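Local coordinates for capsid Protein (Unidentified, PDB 4DMI) that probably serves as a structural capsid protein of a phage, assembling as a pentamer whose subunits meet partly through bound sodium ions, at residues B[65-78]-B[149-163]. Sequence-based numbering, arbitrary orientation.
With NA (sodium ion), chain H.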
loop_
_atom_site.group_PDB
_atom_site.type_symbol
_atom_site.label_atom_id
_atom_site.label_comp_id
_atom_site.label_asym_id
_atom_site.label_seq_id
_atom_site.Cartn_x
_atom_site.Cartn_y
_atom_site.Cartn_z
ATOM N N ASN B 65 15.166 -6.178 18.766
ATOM C CA ASN B 65 14.160 -5.110 18.868
ATOM C C ASN B 65 12.692 -5.547 18.970
ATOM O O ASN B 65 11.814 -4.732 19.244
ATOM C CB ASN B 65 14.357 -4.028 17.774
ATOM C CG ASN B 65 13.817 -4.433 16.385
ATOM O OD1 ASN B 65 13.013 -5.342 16.246
ATOM N ND2 ASN B 65 14.276 -3.723 15.357
ATOM N N THR B 66 12.425 -6.830 18.778
ATOM C CA THR B 66 11.040 -7.288 18.656
ATOM C C THR B 66 10.392 -7.487 20.015
ATOM O O THR B 66 10.951 -8.153 20.897
ATOM C CB THR B 66 10.990 -8.614 17.891
ATOM O OG1 THR B 66 11.318 -8.371 16.518
ATOM C CG2 THR B 66 9.596 -9.232 17.948
ATOM N N ILE B 67 9.227 -6.871 20.187
ATOM C CA ILE B 67 8.407 -7.072 21.370
ATOM C C ILE B 67 7.399 -8.138 20.991
ATOM O O ILE B 67 6.358 -7.839 20.393
ATOM C CB ILE B 67 7.661 -5.782 21.747
ATOM C CG1 ILE B 67 8.644 -4.618 21.936
ATOM C CG2 ILE B 67 6.888 -5.991 23.040
ATOM C CD1 ILE B 67 7.961 -3.260 21.961
ATOM N N ASP B 68 7.718 -9.390 21.308
ATOM C CA ASP B 68 6.844 -10.507 20.977
ATOM C C ASP B 68 5.821 -10.738 22.083
ATOM O O ASP B 68 6.140 -10.637 23.272
ATOM C CB ASP B 68 7.665 -11.778 20.732
ATOM C CG ASP B 68 8.539 -12.161 21.921
ATOM O OD1 ASP B 68 9.299 -11.315 22.432
ATOM O OD2 ASP B 68 8.473 -13.335 22.354
ATOM N N PHE B 69 4.585 -11.031 21.705
ATOM C CA PHE B 69 3.548 -11.299 22.701
ATOM C C PHE B 69 2.616 -12.436 22.268
ATOM O O PHE B 69 2.372 -12.649 21.077
ATOM C CB PHE B 69 2.761 -10.026 23.090
ATOM C CG PHE B 69 2.219 -9.256 21.914
ATOM C CD1 PHE B 69 3.001 -8.297 21.276
ATOM C CD2 PHE B 69 0.944 -9.509 21.431
ATOM C CE1 PHE B 69 2.517 -7.593 20.178
ATOM C CE2 PHE B 69 0.436 -8.802 20.339
ATOM C CZ PHE B 69 1.226 -7.852 19.704
ATOM N N ASP B 70 2.131 -13.169 23.271
ATOM C CA ASP B 70 1.230 -14.296 23.102
ATOM C C ASP B 70 0.431 -14.329 24.401
ATOM O O ASP B 70 0.860 -14.904 25.405
ATOM C CB ASP B 70 2.036 -15.584 22.889
ATOM C CG ASP B 70 1.163 -16.787 22.548
ATOM O OD1 ASP B 70 -0.076 -16.679 22.617
ATOM O OD2 ASP B 70 1.735 -17.855 22.236
ATOM N N VAL B 71 -0.718 -13.662 24.378
ATOM C CA VAL B 71 -1.426 -13.296 25.595
ATOM C C VAL B 71 -2.718 -14.074 25.784
ATOM O O VAL B 71 -3.577 -14.085 24.901
ATOM C CB VAL B 71 -1.734 -11.782 25.577
ATOM C CG1 VAL B 71 -2.434 -11.334 26.866
ATOM C CG2 VAL B 71 -0.450 -10.989 25.326
ATOM N N GLU B 72 -2.851 -14.718 26.942
ATOM C CA GLU B 72 -4.001 -15.567 27.250
ATOM C C GLU B 72 -4.379 -15.352 28.712
ATOM O O GLU B 72 -3.545 -15.532 29.606
ATOM C CB GLU B 72 -3.639 -17.042 27.023
ATOM C CG GLU B 72 -4.790 -18.028 27.211
ATOM C CD GLU B 72 -4.308 -19.453 27.479
ATOM O OE1 GLU B 72 -3.470 -19.633 28.389
ATOM O OE2 GLU B 72 -4.762 -20.388 26.779
ATOM N N ASN B 73 -5.625 -14.941 28.951
ATOM C CA ASN B 73 -6.164 -14.787 30.305
ATOM C C ASN B 73 -5.301 -13.872 31.190
ATOM O O ASN B 73 -5.049 -14.163 32.367
ATOM C CB ASN B 73 -6.370 -16.155 30.958
ATOM C CG ASN B 73 -7.384 -16.125 32.091
ATOM O OD1 ASN B 73 -8.210 -15.214 32.189
ATOM N ND2 ASN B 73 -7.326 -17.131 32.951
ATOM N N THR B 74 -4.850 -12.763 30.607
ATOM C CA THR B 74 -4.075 -11.763 31.336
ATOM C C THR B 74 -4.013 -10.469 30.530
ATOM O O THR B 74 -4.426 -10.427 29.369
ATOM C CB THR B 74 -2.642 -12.267 31.647
ATOM O OG1 THR B 74 -2.026 -11.417 32.628
ATOM C CG2 THR B 74 -1.790 -12.311 30.381
ATOM N N THR B 75 -3.531 -9.407 31.159
ATOM C CA THR B 75 -3.269 -8.162 30.461
ATOM C C THR B 75 -1.769 -7.952 30.419
ATOM O O THR B 75 -1.112 -7.954 31.465
ATOM C CB THR B 75 -3.920 -6.967 31.170
ATOM O OG1 THR B 75 -5.333 -7.190 31.279
ATOM C CG2 THR B 75 -3.658 -5.687 30.389
ATOM N N THR B 76 -1.233 -7.762 29.218
ATOM C CA THR B 76 0.205 -7.681 29.019
ATOM C C THR B 76 0.606 -6.386 28.330
ATOM O O THR B 76 0.123 -6.068 27.256
ATOM C CB THR B 76 0.707 -8.892 28.224
ATOM O OG1 THR B 76 0.524 -10.070 29.019
ATOM C CG2 THR B 76 2.188 -8.745 27.876
ATOM N N THR B 77 1.492 -5.629 28.965
ATOM C CA THR B 77 2.005 -4.411 28.352
ATOM C C THR B 77 2.902 -4.666 27.151
ATOM O O THR B 77 3.817 -5.490 27.200
ATOM C CB THR B 77 2.740 -3.561 29.390
ATOM O OG1 THR B 77 1.796 -3.149 30.381
ATOM C CG2 THR B 77 3.357 -2.330 28.746
ATOM N N ILE B 78 2.626 -3.957 26.061
ATOM C CA ILE B 78 3.485 -3.981 24.890
ATOM C C ILE B 78 4.489 -2.838 24.960
ATOM O O ILE B 78 5.691 -3.036 24.746
ATOM C CB ILE B 78 2.643 -3.907 23.602
ATOM C CG1 ILE B 78 1.732 -5.131 23.539
ATOM C CG2 ILE B 78 3.551 -3.773 22.369
ATOM C CD1 ILE B 78 0.674 -5.060 22.446
ATOM N N GLN B 149 -1.356 -2.085 25.180
ATOM C CA GLN B 149 -1.432 -3.416 25.787
ATOM C C GLN B 149 -2.271 -4.418 24.999
ATOM O O GLN B 149 -3.111 -4.052 24.175
ATOM C CB GLN B 149 -1.952 -3.301 27.234
ATOM C CG GLN B 149 -3.403 -2.829 27.317
ATOM C CD GLN B 149 -3.852 -2.462 28.729
ATOM O OE1 GLN B 149 -3.034 -2.198 29.613
ATOM N NE2 GLN B 149 -5.162 -2.459 28.945
ATOM N N ALA B 150 -2.002 -5.693 25.245
ATOM C CA ALA B 150 -2.800 -6.790 24.712
ATOM C C ALA B 150 -3.545 -7.375 25.898
ATOM O O ALA B 150 -2.963 -7.590 26.964
ATOM C CB ALA B 150 -1.900 -7.826 24.100
ATOM N N ARG B 151 -4.828 -7.646 25.726
ATOM C CA ARG B 151 -5.615 -8.190 26.819
ATOM C C ARG B 151 -6.526 -9.316 26.349
ATOM O O ARG B 151 -7.273 -9.162 25.376
ATOM C CB ARG B 151 -6.442 -7.081 27.476
ATOM C CG ARG B 151 -7.309 -7.562 28.629
ATOM C CD ARG B 151 -7.924 -6.392 29.380
ATOM N NE ARG B 151 -8.836 -5.613 28.544
ATOM C CZ ARG B 151 -10.143 -5.839 28.452
ATOM N NH1 ARG B 151 -10.704 -6.827 29.140
ATOM N NH2 ARG B 151 -10.890 -5.072 27.677
ATOM N N SER B 152 -6.440 -10.450 27.036
ATOM C CA SER B 152 -7.372 -11.561 26.886
ATOM C C SER B 152 -7.994 -11.835 28.242
ATOM O O SER B 152 -7.274 -11.943 29.245
ATOM C CB SER B 152 -6.643 -12.817 26.418
ATOM O OG SER B 152 -7.387 -13.976 26.776
ATOM N N ASN B 153 -9.319 -11.939 28.303
ATOM C CA ASN B 153 -9.987 -12.117 29.598
ATOM C C ASN B 153 -10.356 -13.562 29.892
ATOM O O ASN B 153 -11.070 -13.841 30.857
ATOM C CB ASN B 153 -11.244 -11.245 29.690
ATOM C CG ASN B 153 -12.405 -11.804 28.880
ATOM O OD1 ASN B 153 -12.219 -12.646 28.000
ATOM N ND2 ASN B 153 -13.612 -11.341 29.183
ATOM N N ASN B 154 -9.865 -14.475 29.064
ATOM C CA ASN B 154 -10.336 -15.861 29.067
ATOM C C ASN B 154 -9.285 -16.798 28.489
ATOM O O ASN B 154 -8.620 -16.458 27.504
ATOM C CB ASN B 154 -11.621 -15.948 28.230
ATOM C CG ASN B 154 -12.341 -17.277 28.382
ATOM O OD1 ASN B 154 -11.889 -18.307 27.881
ATOM N ND2 ASN B 154 -13.485 -17.253 29.056
ATOM N N ALA B 155 -9.144 -17.986 29.077
ATOM C CA ALA B 155 -8.148 -18.949 28.613
ATOM C C ALA B 155 -8.382 -19.425 27.181
ATOM O O ALA B 155 -7.478 -19.977 26.555
ATOM C CB ALA B 155 -8.089 -20.146 29.557
ATOM N N GLU B 156 -9.586 -19.205 26.658
ATOM C CA GLU B 156 -9.933 -19.679 25.316
ATOM C C GLU B 156 -9.545 -18.753 24.172
ATOM O O GLU B 156 -9.614 -19.156 23.021
ATOM C CB GLU B 156 -11.432 -19.988 25.215
ATOM C CG GLU B 156 -11.898 -21.147 26.102
ATOM C CD GLU B 156 -13.364 -21.477 25.903
ATOM O OE1 GLU B 156 -14.036 -20.755 25.136
ATOM O OE2 GLU B 156 -13.844 -22.453 26.515
ATOM N N VAL B 157 -9.165 -17.513 24.469
ATOM C CA VAL B 157 -8.837 -16.572 23.398
ATOM C C VAL B 157 -7.462 -15.949 23.587
ATOM O O VAL B 157 -7.015 -15.752 24.717
ATOM C CB VAL B 157 -9.901 -15.455 23.253
ATOM C CG1 VAL B 157 -11.204 -16.033 22.763
ATOM C CG2 VAL B 157 -10.106 -14.686 24.568
ATOM N N ARG B 158 -6.793 -15.635 22.479
ATOM C CA ARG B 158 -5.440 -15.092 22.544
ATOM C C ARG B 158 -5.234 -13.820 21.726
ATOM O O ARG B 158 -5.981 -13.532 20.777
ATOM C CB ARG B 158 -4.402 -16.152 22.126
ATOM C CG ARG B 158 -4.300 -17.312 23.099
ATOM C CD ARG B 158 -3.107 -18.202 22.815
ATOM N NE ARG B 158 -3.056 -19.291 23.791
ATOM C CZ ARG B 158 -2.025 -19.546 24.592
ATOM N NH1 ARG B 158 -0.918 -18.818 24.521
ATOM N NH2 ARG B 158 -2.094 -20.552 25.449
ATOM N N VAL B 159 -4.224 -13.054 22.115
ATOM C CA VAL B 159 -3.737 -11.929 21.329
ATOM C C VAL B 159 -2.280 -12.233 21.041
ATOM O O VAL B 159 -1.478 -12.358 21.974
ATOM C CB VAL B 159 -3.841 -10.594 22.097
ATOM C CG1 VAL B 159 -3.306 -9.438 21.240
ATOM C CG2 VAL B 159 -5.283 -10.330 22.524
ATOM N N GLN B 160 -1.932 -12.376 19.768
ATOM C CA GLN B 160 -0.572 -12.768 19.372
ATOM C C GLN B 160 0.002 -11.786 18.374
ATOM O O GLN B 160 -0.701 -11.292 17.501
ATOM C CB GLN B 160 -0.572 -14.177 18.766
ATOM C CG GLN B 160 -1.033 -15.240 19.744
ATOM C CD GLN B 160 -1.101 -16.623 19.136
ATOM O OE1 GLN B 160 -1.302 -16.777 17.928
ATOM N NE2 GLN B 160 -0.943 -17.637 19.971
ATOM N N GLY B 161 1.289 -11.496 18.486
ATOM C CA GLY B 161 1.895 -10.628 17.504
ATOM C C GLY B 161 3.262 -10.129 17.881
ATOM O O GLY B 161 3.909 -10.669 18.787
ATOM N N ILE B 162 3.702 -9.100 17.162
ATOM C CA ILE B 162 4.991 -8.477 17.406
ATOM C C ILE B 162 4.844 -6.969 17.326
ATOM O O ILE B 162 3.949 -6.448 16.653
ATOM C CB ILE B 162 6.062 -8.968 16.397
ATOM C CG1 ILE B 162 5.597 -8.762 14.953
ATOM C CG2 ILE B 162 6.369 -10.444 16.605
ATOM C CD1 ILE B 162 6.614 -9.217 13.906
ATOM N N ALA B 163 5.728 -6.265 18.012
ATOM C CA ALA B 163 5.779 -4.822 17.913
ATOM C C ALA B 163 7.215 -4.362 17.995
ATOM O O ALA B 163 8.092 -5.101 18.438
ATOM C CB ALA B 163 4.945 -4.157 19.036
HETATM NA NA NA H . -6.101 -21.777 26.194
HETATM O O HOH W 1 -10.703 -15.653 33.110
HETATM O O HOH W 2 -0.918 -3.671 30.773
HETATM O O HOH W 3 -7.875 -23.106 26.501
HETATM O O HOH W 4 -5.873 -22.508 28.398
#
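Phe-69 lies over Gly-161 in a curled antiparallel region, arranged much like a beta sandwich: strand 67-72 pairs with 158-163 and strand 74-77 with 149-152, the chain passing from one pairing to the other at Asn-73. Backbone bonds join Ile-67 with Ala-163, Phe-69 with Gly-161 and Val-71 with Val-159, then Thr-76 with Ala-150, where Thr-76 N meets Ala-150 O at 2.8 Å.

Apolar packing fills the space between the layers. With CG between its backbone N and carbonyl carbon (chi1 51°), the Phe-69 ring folds across the paired strand, and Gly-161 CA sits 3.9 Å from the ring centroid in a CH-pi contact. Glycine suits this place because a CB would collide with the ring and, at these backbone angles, also press against Gln-160 O. Ile-78 CD1 meets the opposite face near its rim, while Val-71 CG2 packs 3.7 Å from the CB of small Ala-150.

On the sheet face carrying Asp-70 and Glu-72, charged and polar groups dominate. In a salt-bridge network, Asp-70 OD1 accepts from Arg-158 NH1, a salt bridge, and from Gln-160 NE2, the two arriving from opposite faces of the carboxylate. Glu-72 CB lies over the Arg-158 guanidinium, and Glu-72 OE1 meets NH2 by charge alone; Arg-158 NE also bonds Glu-96 of a neighbouring subunit.

At the bend, Ser-152 OG accepts from Asn-73 N and donates to Val-157 O. Glu-96 of the neighbour also joins the intersubunit sodium site, where Glu-72 OE2 binds the ion at 2.0 Å and Ala-155 O at 2.3 Å.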